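Local coordinates for Serine/threonine-protein kinase Tel1 (Chaetomium thermophilum, PDB 6SKY), which is a serine/threonine kinase of the ATM family that uses ATP to phosphorylate proteins and probably signals DNA damage to the checkpoint machinery, at residues 1655-1660 / 2729-2734; 1797-1802 / 1843-1848; 1883-1888 / 2734-2739. One frame throughout, in Å; residues are numbered along the deposited sequence.

In the fold
Followed from the N terminus, the chain first passes 1655-1660, whose partner 2729-2734 comes more than a thousand residues later, so contact 1 closes a very long loop. Contact 2 is nested inside it: 1797-1802 on helix 1793-1808 meets 1843-1848 on helix 1836-1849, only 40 residues lying between the segments, a local packing of the helical solenoid. Contact 3 opens next, at 1883-1888, and closes at 2734-2739, which begins on Glu2734, the last residue of contact 1, so the two long loops cross. Contacts 1 and 3 both reach kinase-domain helix 2732-2755, while contact 2 joins two solenoid helices beside them, helix 1836-1849 touching segments of both.

Contact 1 (1655-1660 / 2729-2734)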
loop_
_atom_site.group_PDB
_atom_site.type_symbol
_atom_site.label_atom_id
_atom_site.label_comp_id
_atom_site.label_asym_id
_atom_site.label_seq_id
_atom_site.Cartn_x
_atom_site.Cartn_y
_atom_site.Cartn_z
ATOM N N SER A 1655 5.182 -38.949 18.717
ATOM C CA SER A 1655 4.985 -40.386 18.709
ATOM C C SER A 1655 6.128 -41.061 19.447
ATOM O O SER A 1655 7.120 -40.437 19.815
ATOM C CB SER A 1655 4.876 -40.918 17.278
ATOM O OG SER A 1655 5.994 -40.535 16.507
ATOM N N GLN A 1656 5.970 -42.358 19.670
ATOM C CA GLN A 1656 6.987 -43.172 20.305
ATOM C C GLN A 1656 7.772 -44.000 19.312
ATOM O O GLN A 1656 8.494 -44.906 19.720
ATOM C CB GLN A 1656 6.354 -44.090 21.342
ATOM C CG GLN A 1656 5.796 -43.373 22.540
ATOM C CD GLN A 1656 6.861 -42.985 23.529
ATOM O OE1 GLN A 1656 6.985 -41.823 23.897
ATOM N NE2 GLN A 1656 7.628 -43.961 23.978
ATOM N N LEU A 1657 7.658 -43.713 18.019
ATOM C CA LEU A 1657 8.316 -44.548 17.026
ATOM C C LEU A 1657 9.827 -44.526 17.172
ATOM O O LEU A 1657 10.501 -45.485 16.781
ATOM C CB LEU A 1657 7.913 -44.110 15.626
ATOM C CG LEU A 1657 6.588 -44.676 15.139
ATOM C CD1 LEU A 1657 6.438 -44.424 13.671
ATOM C CD2 LEU A 1657 6.531 -46.149 15.423
ATOM N N GLN A 1658 10.380 -43.460 17.742
ATOM C CA GLN A 1658 11.824 -43.398 17.920
ATOM C C GLN A 1658 12.298 -44.412 18.947
ATOM O O GLN A 1658 13.357 -45.021 18.779
ATOM C CB GLN A 1658 12.244 -41.992 18.325
ATOM C CG GLN A 1658 12.940 -41.228 17.231
ATOM C CD GLN A 1658 14.137 -40.458 17.746
ATOM O OE1 GLN A 1658 14.413 -40.445 18.946
ATOM N NE2 GLN A 1658 14.862 -39.817 16.840
ATOM N N GLU A 1659 11.519 -44.634 20.002
ATOM C CA GLU A 1659 11.907 -45.634 20.989
ATOM C C GLU A 1659 11.733 -47.041 20.443
ATOM O O GLU A 1659 12.571 -47.912 20.685
ATOM C CB GLU A 1659 11.099 -45.457 22.265
ATOM C CG GLU A 1659 10.374 -44.137 22.349
ATOM C CD GLU A 1659 11.299 -42.938 22.477
ATOM O OE1 GLU A 1659 12.479 -43.122 22.841
ATOM O OE2 GLU A 1659 10.839 -41.805 22.207
ATOM N N TYR A 1660 10.654 -47.286 19.707
ATOM C CA TYR A 1660 10.473 -48.597 19.106
ATOM C C TYR A 1660 11.566 -48.894 18.099
ATOM O O TYR A 1660 11.906 -50.059 17.882
ATOM C CB TYR A 1660 9.114 -48.692 18.428
ATOM C CG TYR A 1660 7.936 -48.348 19.293
ATOM C CD1 TYR A 1660 8.009 -48.406 20.664
ATOM C CD2 TYR A 1660 6.741 -47.970 18.723
ATOM C CE1 TYR A 1660 6.930 -48.086 21.435
ATOM C CE2 TYR A 1660 5.664 -47.659 19.482
ATOM C CZ TYR A 1660 5.759 -47.713 20.834
ATOM O OH TYR A 1660 4.662 -47.394 21.582
ATOM N N PHE A 2729 10.090 -42.360 4.668
ATOM C CA PHE A 2729 9.941 -41.722 5.972
ATOM C C PHE A 2729 8.640 -42.205 6.591
ATOM O O PHE A 2729 7.580 -41.612 6.378
ATOM C CB PHE A 2729 9.957 -40.199 5.853
ATOM C CG PHE A 2729 10.944 -39.674 4.853
ATOM C CD1 PHE A 2729 12.283 -39.592 5.155
ATOM C CD2 PHE A 2729 10.528 -39.254 3.610
ATOM C CE1 PHE A 2729 13.177 -39.113 4.231
ATOM C CE2 PHE A 2729 11.427 -38.779 2.689
ATOM C CZ PHE A 2729 12.744 -38.709 3.001
ATOM N N PRO A 2730 8.678 -43.293 7.364
ATOM C CA PRO A 2730 7.448 -43.794 7.989
ATOM C C PRO A 2730 7.068 -43.104 9.291
ATOM O O PRO A 2730 5.938 -43.290 9.756
ATOM C CB PRO A 2730 7.762 -45.275 8.229
ATOM C CG PRO A 2730 9.013 -45.546 7.466
ATOM C CD PRO A 2730 9.759 -44.279 7.460
ATOM N N ASP A 2731 7.959 -42.336 9.887
ATOM C CA ASP A 2731 7.673 -41.569 11.093
ATOM C C ASP A 2731 6.951 -40.280 10.718
ATOM O O ASP A 2731 7.438 -39.539 9.867
ATOM C CB ASP A 2731 8.980 -41.260 11.805
ATOM C CG ASP A 2731 8.788 -40.747 13.207
ATOM O OD1 ASP A 2731 7.650 -40.724 13.695
ATOM O OD2 ASP A 2731 9.791 -40.367 13.833
ATOM N N PRO A 2732 5.795 -39.982 11.316
ATOM C CA PRO A 2732 5.024 -38.811 10.870
ATOM C C PRO A 2732 5.721 -37.474 11.043
ATOM O O PRO A 2732 5.473 -36.559 10.252
ATOM C CB PRO A 2732 3.761 -38.900 11.725
ATOM C CG PRO A 2732 3.610 -40.321 11.971
ATOM C CD PRO A 2732 4.978 -40.857 12.166
ATOM N N ASP A 2733 6.587 -37.321 12.036
ATOM C CA ASP A 2733 7.314 -36.066 12.180
ATOM C C ASP A 2733 8.282 -35.865 11.025
ATOM O O ASP A 2733 8.275 -34.823 10.351
ATOM C CB ASP A 2733 8.063 -36.065 13.505
ATOM C CG ASP A 2733 7.280 -36.729 14.610
ATOM O OD1 ASP A 2733 6.047 -36.541 14.663
ATOM O OD2 ASP A 2733 7.892 -37.447 15.425
ATOM N N GLU A 2734 9.126 -36.866 10.790
ATOM C CA GLU A 2734 10.036 -36.843 9.659
ATOM C C GLU A 2734 9.281 -36.742 8.346
ATOM O O GLU A 2734 9.684 -35.999 7.454
ATOM C CB GLU A 2734 10.902 -38.091 9.690
ATOM C CG GLU A 2734 12.182 -37.974 8.926
ATOM C CD GLU A 2734 12.941 -39.272 8.891
ATOM O OE1 GLU A 2734 12.330 -40.318 9.198
ATOM O OE2 GLU A 2734 14.143 -39.254 8.560
#
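Ser1655 and Asp2731 meet through their first torsions: OG of the serine sits between its own backbone N and carbonyl carbon (chi1 55°), while the aspartate CG lies opposite its backbone N (chi1 -167°), which carries the carboxylate across toward segment 1655-1660. The resulting hydrogen bond, from Ser1655 OG to Asp2731 OD1, is weak at 3.3 Å. Asp2733, the second residue of helix 2732-2755, brings a second carboxylate near, its OD2 3.8 Å from Ser1655 OG. Beside this polar pair, Leu1657 and Asp2731 run alongside one another, pointing opposite ways, and Leu1657 CD1 lies 4.1 Å from Pro2732 CD, the apolar part of the contact. Both segments are helix starts, with Gln1656 and Asp2731 in the N-cap positions; Asp2731 makes no capping bond with its side chain, which reaches across to the serine instead. The contact thus joins the start of a solenoid helix to the start of a kinase-domain helix. Around it, Ser1655 also touches Asn1844 and Leu1847 of helix 1836-1849, Asp2731 touches Arg1661 further along helix 1657-1663, and Pro2732 packs on Val1886 and Leu1889 of helix 1884-1898.

Contact 2 (1797-1802 / 1843-1848); sequences AFPFVV and INTILY
Tyr1848 reaches from helix 1836-1849 across to Pro1799 and Phe1800. Tyr1848 CB lies 4.2 Å from Pro1799 CB. CG and then CD2 run along the same proline carbon, Tyr1848 CD2 coming to 3.7 Å from Pro1799 CB. With CG anti to the backbone N (chi1 175°), the ring is carried over to the other helix, and CE2 passes near the carbonyl oxygen of Pro1799. Further out, over the same side of the ring, Tyr1848 CE1 and CZ meet Phe1800 CE1, which stands 3.9 Å from Tyr1848 CZ. At the tip, Tyr1848 OH lies near the plane of the Phe1800 ring, at its edge, 3.5 Å from Phe1800 CD1, and is hydrogen-bonded to Ser1670 OG. The two rings form an offset edge-to-face pair, the edge of Phe1800 toward the face of Tyr1848, with planes at 82° and centroids 5.5 Å apart. This is helix-on-helix packing within an alpha solenoid: the short axes approach to 9.3 Å and cross at -49°, with Pro1799 set against Thr1845 where the backbones are nearest. Helix 1793-1808 is kinked here, the N of Pro1799 and of Phe1800 having no bond to the preceding turn. Were Tyr1848 cut back to an alanine, the edge of Phe1800 would probably lose its aromatic face, a gap would open beside Pro1799 and Ser1670 OG would lose its partner. Thr1845 fills the other flank. Thr1845 OG1, bonded to the carbonyl oxygen of Leu1841 in its own helix, also meets the edge of Phe1798 in the ring plane, 3.3 Å from Phe1798 CD2, while its CG2 packs against Val1802 CG1.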
loop_
_atom_site.group_PDB
_atom_site.type_symbol
_atom_site.label_atom_id
_atom_site.label_comp_id
_atom_site.label_asym_id
_atom_site.label_seq_id
_atom_site.Cartn_x
_atom_site.Cartn_y
_atom_site.Cartn_z
ATOM N N ALA A 1797 5.827 -52.611 26.048
ATOM C CA ALA A 1797 5.903 -53.821 25.247
ATOM C C ALA A 1797 4.667 -54.074 24.406
ATOM O O ALA A 1797 4.645 -55.044 23.654
ATOM C CB ALA A 1797 6.153 -55.027 26.147
ATOM N N PHE A 1798 3.644 -53.236 24.512
ATOM C CA PHE A 1798 2.387 -53.488 23.811
ATOM C C PHE A 1798 2.527 -53.622 22.299
ATOM O O PHE A 1798 1.986 -54.593 21.737
ATOM C CB PHE A 1798 1.398 -52.386 24.191
ATOM C CG PHE A 1798 -0.008 -52.697 23.851
ATOM C CD1 PHE A 1798 -0.717 -53.606 24.592
ATOM C CD2 PHE A 1798 -0.629 -52.069 22.799
ATOM C CE1 PHE A 1798 -2.006 -53.890 24.285
ATOM C CE2 PHE A 1798 -1.922 -52.352 22.491
ATOM C CZ PHE A 1798 -2.611 -53.263 23.234
ATOM N N PRO A 1799 3.201 -52.716 21.579
ATOM C CA PRO A 1799 3.276 -52.881 20.123
ATOM C C PRO A 1799 3.964 -54.156 19.693
ATOM O O PRO A 1799 3.530 -54.794 18.731
ATOM C CB PRO A 1799 4.059 -51.642 19.685
ATOM C CG PRO A 1799 3.839 -50.681 20.732
ATOM C CD PRO A 1799 3.835 -51.453 21.985
ATOM N N PHE A 1800 5.032 -54.546 20.380
ATOM C CA PHE A 1800 5.748 -55.754 20.004
ATOM C C PHE A 1800 4.878 -56.985 20.185
ATOM O O PHE A 1800 4.898 -57.896 19.355
ATOM C CB PHE A 1800 7.023 -55.876 20.824
ATOM C CG PHE A 1800 7.922 -54.694 20.714
ATOM C CD1 PHE A 1800 8.421 -54.303 19.498
ATOM C CD2 PHE A 1800 8.282 -53.985 21.823
ATOM C CE1 PHE A 1800 9.246 -53.225 19.398
ATOM C CE2 PHE A 1800 9.109 -52.909 21.717
ATOM C CZ PHE A 1800 9.589 -52.534 20.503
ATOM N N VAL A 1801 4.092 -57.022 21.257
ATOM C CA VAL A 1801 3.214 -58.160 21.490
ATOM C C VAL A 1801 2.139 -58.225 20.420
ATOM O O VAL A 1801 1.872 -59.292 19.852
ATOM C CB VAL A 1801 2.602 -58.081 22.897
ATOM C CG1 VAL A 1801 1.627 -59.201 23.105
ATOM C CG2 VAL A 1801 3.683 -58.138 23.937
ATOM N N VAL A 1802 1.494 -57.093 20.138
ATOM C CA VAL A 1802 0.448 -57.075 19.120
ATOM C C VAL A 1802 1.000 -57.544 17.783
ATOM O O VAL A 1802 0.390 -58.370 17.095
ATOM C CB VAL A 1802 -0.169 -55.675 19.008
ATOM C CG1 VAL A 1802 -1.055 -55.606 17.811
ATOM C CG2 VAL A 1802 -0.950 -55.358 20.237
ATOM N N ILE A 1843 -2.918 -45.500 19.231
ATOM C CA ILE A 1843 -2.438 -44.802 18.045
ATOM C C ILE A 1843 -0.987 -45.155 17.756
ATOM O O ILE A 1843 -0.605 -45.368 16.599
ATOM C CB ILE A 1843 -2.634 -43.291 18.222
ATOM C CG1 ILE A 1843 -4.117 -42.959 18.155
ATOM C CG2 ILE A 1843 -1.880 -42.539 17.176
ATOM C CD1 ILE A 1843 -4.476 -41.743 18.920
ATOM N N ASN A 1844 -0.158 -45.236 18.794
ATOM C CA ASN A 1844 1.234 -45.610 18.582
ATOM C C ASN A 1844 1.376 -47.048 18.113
ATOM O O ASN A 1844 2.293 -47.355 17.352
ATOM C CB ASN A 1844 2.034 -45.389 19.851
ATOM C CG ASN A 1844 2.434 -43.963 20.025
ATOM O OD1 ASN A 1844 2.188 -43.358 21.055
ATOM N ND2 ASN A 1844 3.053 -43.406 19.008
ATOM N N THR A 1845 0.481 -47.940 18.527
ATOM C CA THR A 1845 0.527 -49.299 17.999
ATOM C C THR A 1845 0.173 -49.334 16.521
ATOM O O THR A 1845 0.810 -50.050 15.745
ATOM C CB THR A 1845 -0.413 -50.204 18.781
ATOM O OG1 THR A 1845 -0.088 -50.130 20.168
ATOM C CG2 THR A 1845 -0.261 -51.625 18.326
ATOM N N ILE A 1846 -0.851 -48.585 16.113
ATOM C CA ILE A 1846 -1.194 -48.511 14.693
ATOM C C ILE A 1846 -0.015 -47.980 13.887
ATOM O O ILE A 1846 0.342 -48.522 12.831
ATOM C CB ILE A 1846 -2.443 -47.643 14.490
ATOM C CG1 ILE A 1846 -3.660 -48.291 15.130
ATOM C CG2 ILE A 1846 -2.697 -47.422 13.033
ATOM C CD1 ILE A 1846 -4.889 -47.451 15.036
ATOM N N LEU A 1847 0.611 -46.911 14.375
ATOM C CA LEU A 1847 1.772 -46.363 13.690
ATOM C C LEU A 1847 2.885 -47.391 13.578
ATOM O O LEU A 1847 3.502 -47.536 12.522
ATOM C CB LEU A 1847 2.277 -45.127 14.418
ATOM C CG LEU A 1847 1.485 -43.844 14.289
ATOM C CD1 LEU A 1847 2.206 -42.777 15.047
ATOM C CD2 LEU A 1847 1.368 -43.483 12.849
ATOM N N TYR A 1848 3.171 -48.106 14.663
ATOM C CA TYR A 1848 4.241 -49.094 14.623
ATOM C C TYR A 1848 3.934 -50.203 13.635
ATOM O O TYR A 1848 4.828 -50.684 12.938
ATOM C CB TYR A 1848 4.479 -49.675 16.010
ATOM C CG TYR A 1848 5.487 -50.786 16.024
ATOM C CD1 TYR A 1848 6.832 -50.515 15.950
ATOM C CD2 TYR A 1848 5.092 -52.104 16.112
ATOM C CE1 TYR A 1848 7.746 -51.512 15.955
ATOM C CE2 TYR A 1848 6.006 -53.108 16.113
ATOM C CZ TYR A 1848 7.332 -52.805 16.037
ATOM O OH TYR A 1848 8.261 -53.803 16.044
#

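Contact 3 (1883-1888 / 2734-2739)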
loop_
_atom_site.group_PDB
_atom_site.type_symbol
_atom_site.label_atom_id
_atom_site.label_comp_id
_atom_site.label_asym_id
_atom_site.label_seq_id
_atom_site.Cartn_x
_atom_site.Cartn_y
_atom_site.Cartn_z
ATOM N N MET A 1883 -1.786 -34.965 18.775
ATOM C CA MET A 1883 -0.758 -35.452 17.864
ATOM C C MET A 1883 -1.180 -35.032 16.462
ATOM O O MET A 1883 -1.861 -35.774 15.762
ATOM C CB MET A 1883 -0.610 -36.959 17.966
ATOM C CG MET A 1883 -0.457 -37.487 19.364
ATOM S SD MET A 1883 -0.922 -39.216 19.519
ATOM C CE MET A 1883 0.521 -40.040 18.878
ATOM N N TYR A 1884 -0.768 -33.841 16.047
ATOM C CA TYR A 1884 -1.321 -33.256 14.834
ATOM C C TYR A 1884 -0.636 -33.718 13.559
ATOM O O TYR A 1884 -1.289 -33.794 12.518
ATOM C CB TYR A 1884 -1.282 -31.736 14.934
ATOM C CG TYR A 1884 -2.162 -31.227 16.037
ATOM C CD1 TYR A 1884 -3.526 -31.410 15.987
ATOM C CD2 TYR A 1884 -1.630 -30.589 17.133
ATOM C CE1 TYR A 1884 -4.332 -30.962 16.986
ATOM C CE2 TYR A 1884 -2.431 -30.138 18.139
ATOM C CZ TYR A 1884 -3.780 -30.324 18.060
ATOM O OH TYR A 1884 -4.586 -29.869 19.070
ATOM N N LYS A 1885 0.647 -34.056 13.601
ATOM C CA LYS A 1885 1.278 -34.621 12.417
ATOM C C LYS A 1885 0.810 -36.046 12.175
ATOM O O LYS A 1885 0.587 -36.449 11.028
ATOM C CB LYS A 1885 2.790 -34.562 12.559
ATOM C CG LYS A 1885 3.332 -33.164 12.552
ATOM C CD LYS A 1885 4.729 -33.137 13.083
ATOM C CE LYS A 1885 5.399 -31.833 12.765
ATOM N NZ LYS A 1885 4.535 -30.694 13.112
ATOM N N VAL A 1886 0.637 -36.820 13.245
ATOM C CA VAL A 1886 0.035 -38.142 13.129
ATOM C C VAL A 1886 -1.382 -38.030 12.592
ATOM O O VAL A 1886 -1.810 -38.825 11.749
ATOM C CB VAL A 1886 0.078 -38.853 14.492
ATOM C CG1 VAL A 1886 -0.480 -40.221 14.384
ATOM C CG2 VAL A 1886 1.485 -38.911 15.004
ATOM N N ALA A 1887 -2.127 -37.028 13.054
ATOM C CA ALA A 1887 -3.489 -36.827 12.581
ATOM C C ALA A 1887 -3.518 -36.472 11.106
ATOM O O ALA A 1887 -4.399 -36.924 10.372
ATOM C CB ALA A 1887 -4.165 -35.737 13.398
ATOM N N LEU A 1888 -2.564 -35.663 10.648
ATOM C CA LEU A 1888 -2.501 -35.323 9.232
ATOM C C LEU A 1888 -2.159 -36.537 8.381
ATOM O O LEU A 1888 -2.741 -36.731 7.308
ATOM C CB LEU A 1888 -1.486 -34.210 9.014
ATOM C CG LEU A 1888 -1.314 -33.683 7.598
ATOM C CD1 LEU A 1888 -2.623 -33.213 7.045
ATOM C CD2 LEU A 1888 -0.341 -32.563 7.613
ATOM N N GLU A 2734 9.126 -36.866 10.790
ATOM C CA GLU A 2734 10.036 -36.843 9.659
ATOM C C GLU A 2734 9.281 -36.742 8.346
ATOM O O GLU A 2734 9.684 -35.999 7.454
ATOM C CB GLU A 2734 10.902 -38.091 9.690
ATOM C CG GLU A 2734 12.182 -37.974 8.926
ATOM C CD GLU A 2734 12.941 -39.272 8.891
ATOM O OE1 GLU A 2734 12.330 -40.318 9.198
ATOM O OE2 GLU A 2734 14.143 -39.254 8.560
ATOM N N TRP A 2735 8.190 -37.489 8.205
ATOM C CA TRP A 2735 7.394 -37.437 6.986
ATOM C C TRP A 2735 6.921 -36.023 6.693
ATOM O O TRP A 2735 7.067 -35.530 5.571
ATOM C CB TRP A 2735 6.214 -38.391 7.119
ATOM C CG TRP A 2735 5.145 -38.265 6.092
ATOM C CD1 TRP A 2735 5.131 -38.819 4.858
ATOM C CD2 TRP A 2735 3.901 -37.578 6.233
ATOM N NE1 TRP A 2735 3.972 -38.506 4.209
ATOM C CE2 TRP A 2735 3.199 -37.740 5.034
ATOM C CE3 TRP A 2735 3.320 -36.829 7.253
ATOM C CZ2 TRP A 2735 1.951 -37.192 4.830
ATOM C CZ3 TRP A 2735 2.090 -36.282 7.043
ATOM C CH2 TRP A 2735 1.416 -36.465 5.846
ATOM N N PHE A 2736 6.359 -35.349 7.694
ATOM C CA PHE A 2736 5.838 -34.009 7.467
ATOM C C PHE A 2736 6.949 -33.032 7.117
ATOM O O PHE A 2736 6.804 -32.215 6.200
ATOM C CB PHE A 2736 5.069 -33.539 8.693
ATOM C CG PHE A 2736 4.410 -32.217 8.514
ATOM C CD1 PHE A 2736 3.334 -32.084 7.681
ATOM C CD2 PHE A 2736 4.874 -31.106 9.169
ATOM C CE1 PHE A 2736 2.741 -30.877 7.506
ATOM C CE2 PHE A 2736 4.276 -29.903 8.995
ATOM C CZ PHE A 2736 3.211 -29.788 8.164
ATOM N N GLN A 2737 8.079 -33.116 7.812
ATOM C CA GLN A 2737 9.170 -32.198 7.514
ATOM C C GLN A 2737 9.727 -32.416 6.112
ATOM O O GLN A 2737 10.018 -31.456 5.394
ATOM C CB GLN A 2737 10.264 -32.351 8.556
ATOM C CG GLN A 2737 11.357 -31.346 8.433
ATOM C CD GLN A 2737 12.630 -31.839 9.057
ATOM O OE1 GLN A 2737 12.615 -32.754 9.874
ATOM N NE2 GLN A 2737 13.750 -31.249 8.663
ATOM N N LYS A 2738 9.872 -33.669 5.692
ATOM C CA LYS A 2738 10.449 -33.934 4.383
ATOM C C LYS A 2738 9.497 -33.573 3.259
ATOM O O LYS A 2738 9.936 -33.118 2.200
ATOM C CB LYS A 2738 10.848 -35.395 4.271
ATOM C CG LYS A 2738 11.798 -35.862 5.327
ATOM C CD LYS A 2738 12.994 -35.001 5.421
ATOM C CE LYS A 2738 14.043 -35.641 6.274
ATOM N NZ LYS A 2738 13.847 -35.319 7.687
ATOM N N ARG A 2739 8.198 -33.763 3.456
ATOM C CA ARG A 2739 7.254 -33.339 2.436
ATOM C C ARG A 2739 7.207 -31.824 2.320
ATOM O O ARG A 2739 7.060 -31.290 1.214
ATOM C CB ARG A 2739 5.882 -33.902 2.744
ATOM C CG ARG A 2739 5.099 -34.239 1.528
ATOM C CD ARG A 2739 3.702 -34.611 1.893
ATOM N NE ARG A 2739 3.063 -33.557 2.661
ATOM C CZ ARG A 2739 1.793 -33.581 3.027
ATOM N NH1 ARG A 2739 1.279 -32.587 3.726
ATOM N NH2 ARG A 2739 1.036 -34.603 2.681
#
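Leu1888 and Phe2736 make the close part of this helix-helix packing, in which a helix of the FAT region crosses a helix of the PI3/PI4-kinase-type catalytic domain at 74°, the short axes 10.1 Å apart. Leu1888 CD2 comes to 3.5 Å from Phe2736 CE1, the two side chains crossing at about a right angle. Both side chains have CG anti to the backbone N (chi1 -178° in the leucine, -176° in the phenylalanine), which directs each out of its helix toward the other. Leu1888 also adjoins Trp2735, whose indole presents its edge to the leucine CG, with CH2 4.3 Å away. Ile1920 and Phe1921 of helix 1916-1923 touch the same leucine, so its surroundings are largely apolar. At the CD2 rim of the same phenylalanine ring the contact passes to partly exposed residues. There the Lys1885 side chain runs roughly perpendicular to that of Phe2736, its CE 3.7 Å from Phe2736 CD2 and its chain bent at the last torsion; it also touches Glu1654. Partly exposed too is Arg2739, which makes a salt bridge through NH2 with Glu1892 of helix 1884-1898. One face of the Arg2739 guanidinium is covered by Trp2735 CH2, 3.6 Å above the plane and offset toward the rim, while Arg2739 NH1 lies 4.2 Å from Leu1888 CD2.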